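Local atomic coordinates of protoporphyrinogen oxidase (Exiguobacterium sibiricum, PDB entry 3LOV), a protein that probably oxidises coproporphyrinogen III to coproporphyrin III with molecular oxygen, using bound FAD, in the coproporphyrin-dependent route to heme b. Residues Gly43-Tyr48 and Arg57-Tyr62; Ile174-Ile179 and Val364-Asn369; Thr307-Thr312 and Leu406-Pro411. One frame throughout, in Å; residues are numbered along the deposited sequence.

Interaction 1. Residues Gly43-Tyr48 and Arg57-Tyr62; sequences GKVATY and RGPDSY. With FAD (flavin-adenine dinucleotide), chain B.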
loop_
_atom_site.group_PDB
_atom_site.type_symbol
_atom_site.label_atom_id
_atom_site.label_comp_id
_atom_site.label_asym_id
_atom_site.label_seq_id
_atom_site.Cartn_x
_atom_site.Cartn_y
_atom_site.Cartn_z
ATOM N N GLY A 43 -12.830 5.417 0.413
ATOM C CA GLY A 43 -11.724 5.595 1.327
ATOM C C GLY A 43 -10.596 6.242 0.565
ATOM O O GLY A 43 -10.784 7.242 -0.136
ATOM N N LYS A 44 -9.425 5.639 0.654
ATOM C CA LYS A 44 -8.242 6.153 -0.080
ATOM C C LYS A 44 -8.294 6.049 -1.618
ATOM O O LYS A 44 -7.498 6.680 -2.314
ATOM C CB LYS A 44 -7.015 5.389 0.431
ATOM C CG LYS A 44 -6.664 5.710 1.880
ATOM C CD LYS A 44 -5.737 4.635 2.468
ATOM C CE LYS A 44 -5.251 4.862 3.885
ATOM N NZ LYS A 44 -6.173 5.434 4.880
ATOM N N VAL A 45 -9.162 5.188 -2.141
ATOM C CA VAL A 45 -9.274 4.961 -3.580
ATOM C C VAL A 45 -10.111 6.105 -4.111
ATOM O O VAL A 45 -11.220 6.310 -3.654
ATOM C CB VAL A 45 -9.950 3.612 -3.951
ATOM C CG1 VAL A 45 -10.194 3.524 -5.454
ATOM C CG2 VAL A 45 -9.168 2.381 -3.451
ATOM N N ALA A 46 -9.560 6.865 -5.042
ATOM C CA ALA A 46 -10.283 7.936 -5.724
ATOM C C ALA A 46 -9.616 8.158 -7.098
ATOM O O ALA A 46 -8.391 8.064 -7.200
ATOM C CB ALA A 46 -10.223 9.209 -4.881
ATOM N N THR A 47 -10.392 8.418 -8.159
ATOM C CA THR A 47 -9.806 8.585 -9.493
ATOM C C THR A 47 -10.305 9.872 -10.127
ATOM O O THR A 47 -11.515 10.100 -10.228
ATOM C CB THR A 47 -10.145 7.415 -10.426
ATOM O OG1 THR A 47 -9.959 6.170 -9.749
ATOM C CG2 THR A 47 -9.291 7.462 -11.711
ATOM N N TYR A 48 -9.371 10.720 -10.534
ATOM C CA TYR A 48 -9.714 11.918 -11.306
ATOM C C TYR A 48 -10.065 11.531 -12.758
ATOM O O TYR A 48 -9.223 10.972 -13.485
ATOM C CB TYR A 48 -8.549 12.899 -11.306
ATOM C CG TYR A 48 -8.826 14.227 -12.012
ATOM C CD1 TYR A 48 -9.567 15.235 -11.393
ATOM C CD2 TYR A 48 -8.325 14.471 -13.280
ATOM C CE1 TYR A 48 -9.814 16.436 -12.031
ATOM C CE2 TYR A 48 -8.570 15.670 -13.934
ATOM C CZ TYR A 48 -9.306 16.643 -13.302
ATOM O OH TYR A 48 -9.531 17.822 -13.944
ATOM N N ARG A 57 -5.712 9.168 -7.578
ATOM C CA ARG A 57 -5.350 10.059 -6.498
ATOM C C ARG A 57 -4.716 9.321 -5.351
ATOM O O ARG A 57 -3.930 9.897 -4.627
ATOM C CB ARG A 57 -6.550 10.820 -5.970
ATOM C CG ARG A 57 -7.038 11.932 -6.895
ATOM C CD ARG A 57 -8.122 12.675 -6.143
ATOM N NE ARG A 57 -8.766 13.723 -6.894
ATOM C CZ ARG A 57 -8.656 15.018 -6.660
ATOM N NH1 ARG A 57 -7.852 15.483 -5.715
ATOM N NH2 ARG A 57 -9.345 15.861 -7.409
ATOM N N GLY A 58 -5.095 8.061 -5.164
ATOM C CA GLY A 58 -4.515 7.185 -4.136
ATOM C C GLY A 58 -3.758 6.006 -4.733
ATOM O O GLY A 58 -2.869 6.187 -5.542
ATOM N N PRO A 59 -4.084 4.785 -4.322
ATOM C CA PRO A 59 -3.484 3.611 -4.988
ATOM C C PRO A 59 -3.695 3.671 -6.521
ATOM O O PRO A 59 -4.770 4.051 -6.984
ATOM C CB PRO A 59 -4.290 2.426 -4.448
ATOM C CG PRO A 59 -4.999 2.890 -3.259
ATOM C CD PRO A 59 -5.103 4.417 -3.338
ATOM N N ASP A 60 -2.688 3.341 -7.313
ATOM C CA ASP A 60 -2.908 3.350 -8.753
ATOM C C ASP A 60 -3.147 1.959 -9.314
ATOM O O ASP A 60 -3.637 1.821 -10.432
ATOM C CB ASP A 60 -1.804 4.133 -9.501
ATOM C CG ASP A 60 -0.500 3.368 -9.658
ATOM O OD1 ASP A 60 -0.274 2.392 -8.926
ATOM O OD2 ASP A 60 0.292 3.759 -10.543
ATOM N N SER A 61 -2.806 0.932 -8.541
ATOM C CA SER A 61 -2.799 -0.432 -9.055
ATOM C C SER A 61 -2.624 -1.416 -7.908
ATOM O O SER A 61 -2.572 -1.014 -6.755
ATOM C CB SER A 61 -1.658 -0.581 -10.078
ATOM O OG SER A 61 -0.387 -0.348 -9.496
ATOM N N TYR A 62 -2.561 -2.699 -8.237
ATOM C CA TYR A 62 -2.353 -3.777 -7.283
ATOM C C TYR A 62 -1.494 -4.863 -7.914
ATOM O O TYR A 62 -1.438 -4.975 -9.129
ATOM C CB TYR A 62 -3.672 -4.354 -6.761
ATOM C CG TYR A 62 -4.528 -5.117 -7.786
ATOM C CD1 TYR A 62 -5.482 -4.470 -8.569
ATOM C CD2 TYR A 62 -4.357 -6.478 -7.956
ATOM C CE1 TYR A 62 -6.244 -5.174 -9.509
ATOM C CE2 TYR A 62 -5.085 -7.183 -8.879
ATOM C CZ TYR A 62 -6.019 -6.544 -9.646
ATOM O OH TYR A 62 -6.693 -7.304 -10.506
HETATM P PA FAD B . -9.614 3.354 3.951
HETATM O O1A FAD B . -9.493 3.431 2.467
HETATM O O2A FAD B . -8.814 4.287 4.781
HETATM O O5B FAD B . -11.149 3.522 4.335
HETATM C C5B FAD B . -11.580 3.802 5.642
HETATM C C4B FAD B . -13.027 4.304 5.554
HETATM O O4B FAD B . -13.603 4.413 6.858
HETATM C C3B FAD B . -13.089 5.656 4.875
HETATM O O3B FAD B . -14.107 5.704 3.891
HETATM C C2B FAD B . -13.360 6.566 6.057
HETATM O O2B FAD B . -14.094 7.691 5.723
HETATM C C1B FAD B . -14.177 5.684 6.977
HETATM N N9A FAD B . -14.189 6.078 8.394
HETATM C C8A FAD B . -13.224 6.647 9.197
HETATM N N7A FAD B . -13.710 6.824 10.451
HETATM C C5A FAD B . -15.001 6.371 10.457
HETATM C C6A FAD B . -15.989 6.273 11.439
HETATM N N6A FAD B . -15.753 6.644 12.695
HETATM N N1A FAD B . -17.231 5.753 11.114
HETATM C C2A FAD B . -17.484 5.292 9.845
HETATM N N3A FAD B . -16.496 5.364 8.880
HETATM C C4A FAD B . -15.299 5.909 9.178
HETATM N N1 FAD B . -2.379 -0.424 -2.142
HETATM C C2 FAD B . -2.174 -1.109 -3.308
HETATM O O2 FAD B . -2.536 -2.289 -3.417
HETATM N N3 FAD B . -1.541 -0.490 -4.356
HETATM C C4 FAD B . -1.088 0.776 -4.275
HETATM O O4 FAD B . -0.564 1.273 -5.254
HETATM C C4X FAD B . -1.248 1.482 -3.101
HETATM N N5 FAD B . -0.827 2.800 -3.027
HETATM C C5X FAD B . -1.024 3.497 -1.832
HETATM C C6 FAD B . -0.574 4.816 -1.718
HETATM C C7 FAD B . -0.762 5.527 -0.521
HETATM C C7M FAD B . -0.285 6.946 -0.409
HETATM C C8 FAD B . -1.438 4.933 0.560
HETATM C C8M FAD B . -1.653 5.659 1.876
HETATM C C9 FAD B . -1.904 3.626 0.453
HETATM C C9A FAD B . -1.699 2.890 -0.736
HETATM N N10 FAD B . -2.165 1.574 -0.846
HETATM C C10 FAD B . -1.926 0.873 -2.035
HETATM C "C1'" FAD B . -2.871 0.845 0.274
HETATM C "C2'" FAD B . -4.399 0.962 0.053
HETATM O "O2'" FAD B . -4.752 2.293 0.128
HETATM C "C3'" FAD B . -5.222 0.179 1.085
HETATM O "O3'" FAD B . -5.074 -1.192 0.738
HETATM C "C4'" FAD B . -6.742 0.479 1.106
HETATM O "O4'" FAD B . -7.134 1.744 0.608
HETATM C "C5'" FAD B . -7.298 0.428 2.516
HETATM O "O5'" FAD B . -8.696 0.555 2.460
HETATM P P FAD B . -9.526 0.468 3.800
HETATM O O1P FAD B . -8.972 -0.557 4.755
HETATM O O2P FAD B . -11.017 0.404 3.574
HETATM O O3P FAD B . -9.232 1.904 4.526
HETATM O O HOH W 1 -6.711 5.917 -6.295
HETATM O O HOH W 2 -11.212 13.018 -8.327
#

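Interaction 2. Residues Ile174-Ile179 and Val364-Asn369; sequences IYAGNI and VGRPGN. With FAD (flavin-adenine dinucleotide), chain B.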
loop_
_atom_site.group_PDB
_atom_site.type_symbol
_atom_site.label_atom_id
_atom_site.label_comp_id
_atom_site.label_asym_id
_atom_site.label_seq_id
_atom_site.Cartn_x
_atom_site.Cartn_y
_atom_site.Cartn_z
ATOM N N ILE A 174 7.029 3.832 -3.072
ATOM C CA ILE A 174 6.212 4.963 -2.614
ATOM C C ILE A 174 5.825 4.902 -1.102
ATOM O O ILE A 174 5.589 5.941 -0.473
ATOM C CB ILE A 174 4.954 5.147 -3.498
ATOM C CG1 ILE A 174 4.028 3.933 -3.417
ATOM C CG2 ILE A 174 5.349 5.396 -4.984
ATOM C CD1 ILE A 174 2.784 4.113 -4.285
ATOM N N TYR A 175 5.859 3.709 -0.510
ATOM C CA TYR A 175 5.483 3.534 0.887
ATOM C C TYR A 175 6.555 4.018 1.883
ATOM O O TYR A 175 6.247 4.341 3.040
ATOM C CB TYR A 175 5.110 2.073 1.153
ATOM C CG TYR A 175 4.091 1.477 0.187
ATOM C CD1 TYR A 175 2.718 1.607 0.412
ATOM C CD2 TYR A 175 4.507 0.751 -0.952
ATOM C CE1 TYR A 175 1.779 1.032 -0.456
ATOM C CE2 TYR A 175 3.576 0.188 -1.842
ATOM C CZ TYR A 175 2.209 0.332 -1.585
ATOM O OH TYR A 175 1.281 -0.235 -2.438
ATOM N N ALA A 176 7.813 4.077 1.459
ATOM C CA ALA A 176 8.820 4.811 2.213
ATOM C C ALA A 176 9.208 4.226 3.575
ATOM O O ALA A 176 9.793 4.934 4.408
ATOM C CB ALA A 176 8.369 6.255 2.407
ATOM N N GLY A 177 8.903 2.955 3.804
ATOM C CA GLY A 177 9.187 2.320 5.075
ATOM C C GLY A 177 10.658 2.125 5.339
ATOM O O GLY A 177 11.519 2.324 4.464
ATOM N N ASN A 178 10.953 1.757 6.567
ATOM C CA ASN A 178 12.294 1.628 7.003
ATOM C C ASN A 178 12.720 0.177 6.832
ATOM O O ASN A 178 12.211 -0.702 7.513
ATOM C CB ASN A 178 12.414 2.085 8.480
ATOM C CG ASN A 178 12.258 3.602 8.645
ATOM O OD1 ASN A 178 12.963 4.364 8.001
ATOM N ND2 ASN A 178 11.359 4.031 9.523
ATOM N N ILE A 179 13.670 -0.078 5.942
ATOM C CA ILE A 179 14.156 -1.430 5.773
ATOM C C ILE A 179 14.566 -2.090 7.112
ATOM O O ILE A 179 14.379 -3.304 7.287
ATOM C CB ILE A 179 15.306 -1.506 4.726
ATOM C CG1 ILE A 179 15.460 -2.939 4.208
ATOM C CG2 ILE A 179 16.631 -1.037 5.311
ATOM C CD1 ILE A 179 16.171 -3.032 2.852
ATOM N N VAL A 364 4.901 12.646 -1.661
ATOM C CA VAL A 364 5.569 13.383 -0.565
ATOM C C VAL A 364 5.124 12.766 0.760
ATOM O O VAL A 364 3.929 12.519 0.950
ATOM C CB VAL A 364 5.195 14.906 -0.555
ATOM C CG1 VAL A 364 5.705 15.575 0.738
ATOM C CG2 VAL A 364 5.768 15.649 -1.788
ATOM N N GLY A 365 6.074 12.519 1.666
ATOM C CA GLY A 365 5.778 11.988 2.977
ATOM C C GLY A 365 6.567 10.731 3.287
ATOM O O GLY A 365 6.571 9.800 2.494
ATOM N N ARG A 366 7.259 10.734 4.429
ATOM C CA ARG A 366 7.979 9.553 4.969
ATOM C C ARG A 366 7.701 9.412 6.450
ATOM O O ARG A 366 7.289 10.387 7.091
ATOM C CB ARG A 366 9.507 9.735 4.823
ATOM C CG ARG A 366 10.004 10.016 3.424
ATOM C CD ARG A 366 11.503 10.166 3.482
ATOM N NE ARG A 366 12.077 10.406 2.174
ATOM C CZ ARG A 366 12.387 9.449 1.303
ATOM N NH1 ARG A 366 12.186 8.183 1.599
ATOM N NH2 ARG A 366 12.879 9.777 0.123
ATOM N N PRO A 367 7.984 8.236 7.021
ATOM C CA PRO A 367 7.777 8.117 8.461
ATOM C C PRO A 367 8.764 9.028 9.233
ATOM O O PRO A 367 9.995 9.042 8.965
ATOM C CB PRO A 367 8.049 6.636 8.736
ATOM C CG PRO A 367 8.893 6.199 7.559
ATOM C CD PRO A 367 8.371 6.951 6.416
ATOM N N GLY A 368 8.202 9.835 10.120
ATOM C CA GLY A 368 8.980 10.759 10.894
ATOM C C GLY A 368 9.321 12.019 10.131
ATOM O O GLY A 368 9.958 12.907 10.689
ATOM N N ASN A 369 8.859 12.146 8.884
ATOM C CA ASN A 369 9.195 13.307 8.053
ATOM C C ASN A 369 8.117 13.497 7.000
ATOM O O ASN A 369 8.250 13.028 5.876
ATOM C CB ASN A 369 10.588 13.035 7.446
ATOM C CG ASN A 369 11.095 14.126 6.498
ATOM O OD1 ASN A 369 10.567 15.228 6.430
ATOM N ND2 ASN A 369 12.159 13.783 5.740
HETATM P PA FAD B . -9.614 3.354 3.951
HETATM O O1A FAD B . -9.493 3.431 2.467
HETATM O O2A FAD B . -8.814 4.287 4.781
HETATM O O5B FAD B . -11.149 3.522 4.335
HETATM C C5B FAD B . -11.580 3.802 5.642
HETATM C C4B FAD B . -13.027 4.304 5.554
HETATM O O4B FAD B . -13.603 4.413 6.858
HETATM C C3B FAD B . -13.089 5.656 4.875
HETATM O O3B FAD B . -14.107 5.704 3.891
HETATM C C2B FAD B . -13.360 6.566 6.057
HETATM O O2B FAD B . -14.094 7.691 5.723
HETATM C C1B FAD B . -14.177 5.684 6.977
HETATM N N9A FAD B . -14.189 6.078 8.394
HETATM C C8A FAD B . -13.224 6.647 9.197
HETATM N N7A FAD B . -13.710 6.824 10.451
HETATM C C5A FAD B . -15.001 6.371 10.457
HETATM C C6A FAD B . -15.989 6.273 11.439
HETATM N N6A FAD B . -15.753 6.644 12.695
HETATM N N1A FAD B . -17.231 5.753 11.114
HETATM C C2A FAD B . -17.484 5.292 9.845
HETATM N N3A FAD B . -16.496 5.364 8.880
HETATM C C4A FAD B . -15.299 5.909 9.178
HETATM N N1 FAD B . -2.379 -0.424 -2.142
HETATM C C2 FAD B . -2.174 -1.109 -3.308
HETATM O O2 FAD B . -2.536 -2.289 -3.417
HETATM N N3 FAD B . -1.541 -0.490 -4.356
HETATM C C4 FAD B . -1.088 0.776 -4.275
HETATM O O4 FAD B . -0.564 1.273 -5.254
HETATM C C4X FAD B . -1.248 1.482 -3.101
HETATM N N5 FAD B . -0.827 2.800 -3.027
HETATM C C5X FAD B . -1.024 3.497 -1.832
HETATM C C6 FAD B . -0.574 4.816 -1.718
HETATM C C7 FAD B . -0.762 5.527 -0.521
HETATM C C7M FAD B . -0.285 6.946 -0.409
HETATM C C8 FAD B . -1.438 4.933 0.560
HETATM C C8M FAD B . -1.653 5.659 1.876
HETATM C C9 FAD B . -1.904 3.626 0.453
HETATM C C9A FAD B . -1.699 2.890 -0.736
HETATM N N10 FAD B . -2.165 1.574 -0.846
HETATM C C10 FAD B . -1.926 0.873 -2.035
HETATM C "C1'" FAD B . -2.871 0.845 0.274
HETATM C "C2'" FAD B . -4.399 0.962 0.053
HETATM O "O2'" FAD B . -4.752 2.293 0.128
HETATM C "C3'" FAD B . -5.222 0.179 1.085
HETATM O "O3'" FAD B . -5.074 -1.192 0.738
HETATM C "C4'" FAD B . -6.742 0.479 1.106
HETATM O "O4'" FAD B . -7.134 1.744 0.608
HETATM C "C5'" FAD B . -7.298 0.428 2.516
HETATM O "O5'" FAD B . -8.696 0.555 2.460
HETATM P P FAD B . -9.526 0.468 3.800
HETATM O O1P FAD B . -8.972 -0.557 4.755
HETATM O O2P FAD B . -11.017 0.404 3.574
HETATM O O3P FAD B . -9.232 1.904 4.526
HETATM O O HOH W 3 5.902 9.388 0.034
HETATM O O HOH W 4 4.484 7.388 1.639
HETATM O O HOH W 5 11.786 6.809 4.212
HETATM O O HOH W 6 11.753 7.196 9.844
#

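Interaction 3. Residues Thr307-Thr312 and Leu406-Pro411; sequences THSTAT and LMDGLP. With FAD (flavin-adenine dinucleotide), chain B.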
loop_
_atom_site.group_PDB
_atom_site.type_symbol
_atom_site.label_atom_id
_atom_site.label_comp_id
_atom_site.label_asym_id
_atom_site.label_seq_id
_atom_site.Cartn_x
_atom_site.Cartn_y
_atom_site.Cartn_z
ATOM N N THR A 307 1.989 5.501 12.013
ATOM C CA THR A 307 1.722 5.793 10.632
ATOM C C THR A 307 2.460 7.052 10.208
ATOM O O THR A 307 3.013 7.787 11.049
ATOM C CB THR A 307 0.203 6.034 10.402
ATOM O OG1 THR A 307 -0.216 7.133 11.204
ATOM C CG2 THR A 307 -0.659 4.758 10.695
ATOM N N HIS A 308 2.457 7.297 8.900
ATOM C CA HIS A 308 2.812 8.609 8.342
ATOM C C HIS A 308 1.798 8.994 7.264
ATOM O O HIS A 308 1.049 8.135 6.756
ATOM C CB HIS A 308 4.263 8.593 7.812
ATOM C CG HIS A 308 4.444 7.809 6.554
ATOM N ND1 HIS A 308 4.696 6.451 6.548
ATOM C CD2 HIS A 308 4.406 8.191 5.254
ATOM C CE1 HIS A 308 4.797 6.031 5.301
ATOM N NE2 HIS A 308 4.629 7.065 4.495
ATOM N N SER A 309 1.769 10.282 6.918
ATOM C CA SER A 309 0.889 10.820 5.880
ATOM C C SER A 309 1.617 11.007 4.571
ATOM O O SER A 309 2.795 11.298 4.550
ATOM C CB SER A 309 0.306 12.186 6.295
ATOM O OG SER A 309 -0.456 12.032 7.473
ATOM N N THR A 310 0.866 10.883 3.485
ATOM C CA THR A 310 1.382 11.007 2.143
ATOM C C THR A 310 0.496 11.980 1.372
ATOM O O THR A 310 -0.727 11.961 1.536
ATOM C CB THR A 310 1.375 9.627 1.386
ATOM O OG1 THR A 310 2.069 8.629 2.155
ATOM C CG2 THR A 310 2.033 9.752 -0.017
ATOM N N ALA A 311 1.110 12.844 0.568
ATOM C CA ALA A 311 0.398 13.567 -0.502
ATOM C C ALA A 311 0.842 13.062 -1.888
ATOM O O ALA A 311 2.030 12.760 -2.112
ATOM C CB ALA A 311 0.640 15.055 -0.411
ATOM N N THR A 312 -0.107 12.967 -2.816
ATOM C CA THR A 312 0.236 12.803 -4.215
ATOM C C THR A 312 -0.032 14.136 -4.914
ATOM O O THR A 312 -1.050 14.803 -4.672
ATOM C CB THR A 312 -0.518 11.631 -4.885
ATOM O OG1 THR A 312 -1.924 11.891 -4.875
ATOM C CG2 THR A 312 -0.218 10.292 -4.160
ATOM N N LEU A 406 -3.436 11.727 1.928
ATOM C CA LEU A 406 -3.828 10.497 2.583
ATOM C C LEU A 406 -3.264 10.526 3.995
ATOM O O LEU A 406 -2.115 10.077 4.235
ATOM C CB LEU A 406 -3.321 9.325 1.771
ATOM C CG LEU A 406 -3.880 9.348 0.331
ATOM C CD1 LEU A 406 -2.897 9.992 -0.713
ATOM C CD2 LEU A 406 -4.222 7.962 -0.050
HETATM N N MSE A 407 -4.047 11.135 4.901
HETATM C CA MSE A 407 -3.630 11.337 6.288
HETATM C C MSE A 407 -3.498 9.986 7.041
HETATM O O MSE A 407 -4.387 9.135 6.955
HETATM C CB MSE A 407 -4.618 12.246 7.056
HETATM C CG MSE A 407 -4.765 13.692 6.541
HETATM SE SE MSE A 407 -3.125 14.541 5.935
HETATM C CE MSE A 407 -2.080 14.664 7.559
ATOM N N ASP A 408 -2.394 9.815 7.790
ATOM C CA ASP A 408 -2.154 8.605 8.598
ATOM C C ASP A 408 -2.450 7.321 7.826
ATOM O O ASP A 408 -3.029 6.386 8.381
ATOM C CB ASP A 408 -3.002 8.613 9.882
ATOM C CG ASP A 408 -3.001 9.980 10.571
ATOM O OD1 ASP A 408 -1.953 10.686 10.539
ATOM O OD2 ASP A 408 -4.060 10.381 11.092
ATOM N N GLY A 409 -2.014 7.278 6.574
ATOM C CA GLY A 409 -2.453 6.244 5.618
ATOM C C GLY A 409 -1.635 4.967 5.645
ATOM O O GLY A 409 -2.144 3.900 5.306
ATOM N N LEU A 410 -0.364 5.072 6.021
ATOM C CA LEU A 410 0.517 3.938 5.967
ATOM C C LEU A 410 1.006 3.492 7.334
ATOM O O LEU A 410 1.797 4.162 7.961
ATOM C CB LEU A 410 1.678 4.220 5.005
ATOM C CG LEU A 410 1.243 4.318 3.527
ATOM C CD1 LEU A 410 2.331 4.955 2.633
ATOM C CD2 LEU A 410 0.753 2.961 2.978
ATOM N N PRO A 411 0.555 2.333 7.790
ATOM C CA PRO A 411 1.136 1.766 9.017
ATOM C C PRO A 411 2.472 1.113 8.795
ATOM O O PRO A 411 2.700 0.522 7.746
ATOM C CB PRO A 411 0.148 0.669 9.425
ATOM C CG PRO A 411 -1.079 0.933 8.677
ATOM C CD PRO A 411 -0.635 1.589 7.373
HETATM P PA FAD B . -9.614 3.354 3.951
HETATM O O1A FAD B . -9.493 3.431 2.467
HETATM O O2A FAD B . -8.814 4.287 4.781
HETATM O O5B FAD B . -11.149 3.522 4.335
HETATM C C5B FAD B . -11.580 3.802 5.642
HETATM C C4B FAD B . -13.027 4.304 5.554
HETATM O O4B FAD B . -13.603 4.413 6.858
HETATM C C3B FAD B . -13.089 5.656 4.875
HETATM O O3B FAD B . -14.107 5.704 3.891
HETATM C C2B FAD B . -13.360 6.566 6.057
HETATM O O2B FAD B . -14.094 7.691 5.723
HETATM C C1B FAD B . -14.177 5.684 6.977
HETATM N N9A FAD B . -14.189 6.078 8.394
HETATM C C8A FAD B . -13.224 6.647 9.197
HETATM N N7A FAD B . -13.710 6.824 10.451
HETATM C C5A FAD B . -15.001 6.371 10.457
HETATM C C6A FAD B . -15.989 6.273 11.439
HETATM N N6A FAD B . -15.753 6.644 12.695
HETATM N N1A FAD B . -17.231 5.753 11.114
HETATM C C2A FAD B . -17.484 5.292 9.845
HETATM N N3A FAD B . -16.496 5.364 8.880
HETATM C C4A FAD B . -15.299 5.909 9.178
HETATM N N1 FAD B . -2.379 -0.424 -2.142
HETATM C C2 FAD B . -2.174 -1.109 -3.308
HETATM O O2 FAD B . -2.536 -2.289 -3.417
HETATM N N3 FAD B . -1.541 -0.490 -4.356
HETATM C C4 FAD B . -1.088 0.776 -4.275
HETATM O O4 FAD B . -0.564 1.273 -5.254
HETATM C C4X FAD B . -1.248 1.482 -3.101
HETATM N N5 FAD B . -0.827 2.800 -3.027
HETATM C C5X FAD B . -1.024 3.497 -1.832
HETATM C C6 FAD B . -0.574 4.816 -1.718
HETATM C C7 FAD B . -0.762 5.527 -0.521
HETATM C C7M FAD B . -0.285 6.946 -0.409
HETATM C C8 FAD B . -1.438 4.933 0.560
HETATM C C8M FAD B . -1.653 5.659 1.876
HETATM C C9 FAD B . -1.904 3.626 0.453
HETATM C C9A FAD B . -1.699 2.890 -0.736
HETATM N N10 FAD B . -2.165 1.574 -0.846
HETATM C C10 FAD B . -1.926 0.873 -2.035
HETATM C "C1'" FAD B . -2.871 0.845 0.274
HETATM C "C2'" FAD B . -4.399 0.962 0.053
HETATM O "O2'" FAD B . -4.752 2.293 0.128
HETATM C "C3'" FAD B . -5.222 0.179 1.085
HETATM O "O3'" FAD B . -5.074 -1.192 0.738
HETATM C "C4'" FAD B . -6.742 0.479 1.106
HETATM O "O4'" FAD B . -7.134 1.744 0.608
HETATM C "C5'" FAD B . -7.298 0.428 2.516
HETATM O "O5'" FAD B . -8.696 0.555 2.460
HETATM P P FAD B . -9.526 0.468 3.800
HETATM O O1P FAD B . -8.972 -0.557 4.755
HETATM O O2P FAD B . -11.017 0.404 3.574
HETATM O O3P FAD B . -9.232 1.904 4.526
HETATM O O HOH W 7 0.330 9.551 10.627
HETATM O O HOH W 8 4.550 4.496 8.359
HETATM O O HOH W 9 0.100 7.596 4.194
#

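Interaction 1. Residues Gly43-Tyr48 and Arg57-Tyr62
Ala46 and Arg57 meet through a single direct backbone bond, Arg57 N to Ala46 O at 2.9 Å, which is nearly straight at the hydrogen (168°). Beyond it no direct backbone hydrogen bond follows, and a water bridges the two chains: it accepts from Gly58 N at 2.9 Å and from Ala46 N, and donates to Pro59 O. Lys44 O receives a CA-H...O contact from Gly58 and also touches Pro59 CD; a side chain at position 58 would run into this carbonyl. Val45 CG2 meets Pro59 CG at 4.2 Å, an apolar pair that Leu447 of helix 447-463 also touches. At the outer end the extended Arg57 chain brings NH2 to 4.0 Å from Tyr48 CD1, with ring and guanidinium planes 67° apart, while Arg57 NH1 bonds to Ser404 and Tyr48 OH to Gln400. Both segments then turn to the FAD. Lys44 grips one phosphate twice, with N on O1A and NZ on O2A, each at 2.9 Å; a bend at its last torsion (chi4 39°) carries the amine to O2A. Pro59 CB lies 3.5 Å from flavin C4X, and Ser61 O accepts a weak bond from flavin N3. The chemistry is thus divided along the cofactor: a lysine that would offset phosphate charge, an apolar proline against the isoalloxazine, and a carbonyl for its imide N-H.

Interaction 2. Residues Ile174-Ile179 and Val364-Asn369
Two loops meet beside the flavin end of the FAD pocket, one following helix 160-172 and the other a type II beta turn, Arg366 to Asn369, that follows strand 357-364. Ala176 points its methyl into the second loop, where CB lies 4.1 Å from Pro367 CD and also touches Arg366. The proline ring packs closely on the backbone, its CD 3.2 Å from Ala176 O. Asn178 runs alongside the ring, pointing the other way, with its ND2 3.8 Å from Pro367 CG and its OD1 held by Arg334. No direct hydrogen bond joins the loops; waters do so instead. One donates to Ala176 O at 2.7 Å and accepts from Arg366 NH1 in the plane of the guanidinium, whose NH2 bonds to Val332 O, and another links Asn178 ND2 to Pro367 O. On the cofactor side, Tyr175 sets OH 3.1 Å from flavin C4X. Such water-bridged loop packing belongs here to the wall of a flavin pocket in the amine oxidoreductase family.

Interaction 3. Residues Thr307-Thr312 and Leu406-Pro411
Strands 307-312 and 409-411 run antiparallel, at 151° between their directions, and a classic beta bulge sets Gly409 and Leu410 both opposite His308. Before the chain turns its corner at Met407 and Asp408, Leu406 pairs regularly with Thr310: Leu406 N bonds to Thr310 O at 2.7 Å, nearly along the carbonyl axis, and Thr310 N returns a bond to Leu406 O from above its carbonyl plane. Around His308 the backbone bonds are weak. At the corner itself a side chain stands in: Ser309 OG accepts from Asp408 N at 3.0 Å in a bond straight to 169°, and the selenomethionine methyl CE of Met407 lies against the same hydroxyl. The His308 ring crosses Leu410 obliquely, with His308 CE1 3.6 Å from Leu410 CB and NE2 equally far from Leu410 CD1; its CG sits between the backbone N and the carbonyl carbon (chi1 72°), which brings the ring end nearer to Leu410. A water in the ring plane links ND1 to Leu410 O. Replacing His308 with an alanine would probably leave Leu410 CB and CD1 without their ring neighbour and that water without its ND1 partner. On the side of the sheet facing FAD, Leu410 CG meets methyl C8M at 3.6 Å and Thr310 CB meets C7M at 3.6 Å, with Leu406 beside both. A second water, beside the bulge, donates to His308 O and is bonded to Thr310 OG1. Polar atoms and water thus probably make up for the irregular pairing, while apolar groups on the same face receive the dimethylbenzene edge of the flavin.

How the interactions relate
All three interactions border the same FAD, yet their chemistry follows their place in the fold. Interaction 3 is the buried one, two strands of the large mixed sheet at the dimethylbenzene end; interactions 1 and 2 are partly buried and built largely of loop. Interaction 1 alone among them binds the phosphates. Interaction 2 has no direct hydrogen bond between its segments, whereas interactions 1 and 3 have backbone ones. Interaction 3 lies between the others: Arg57 O pairs with Thr312 OG1 on one flank, and on the other Val364 O probably accepts from Ala311 N, while Tyr175 packs against Leu410. Interactions 1 and 2 do not touch, their nearest atoms being about 6 Å apart.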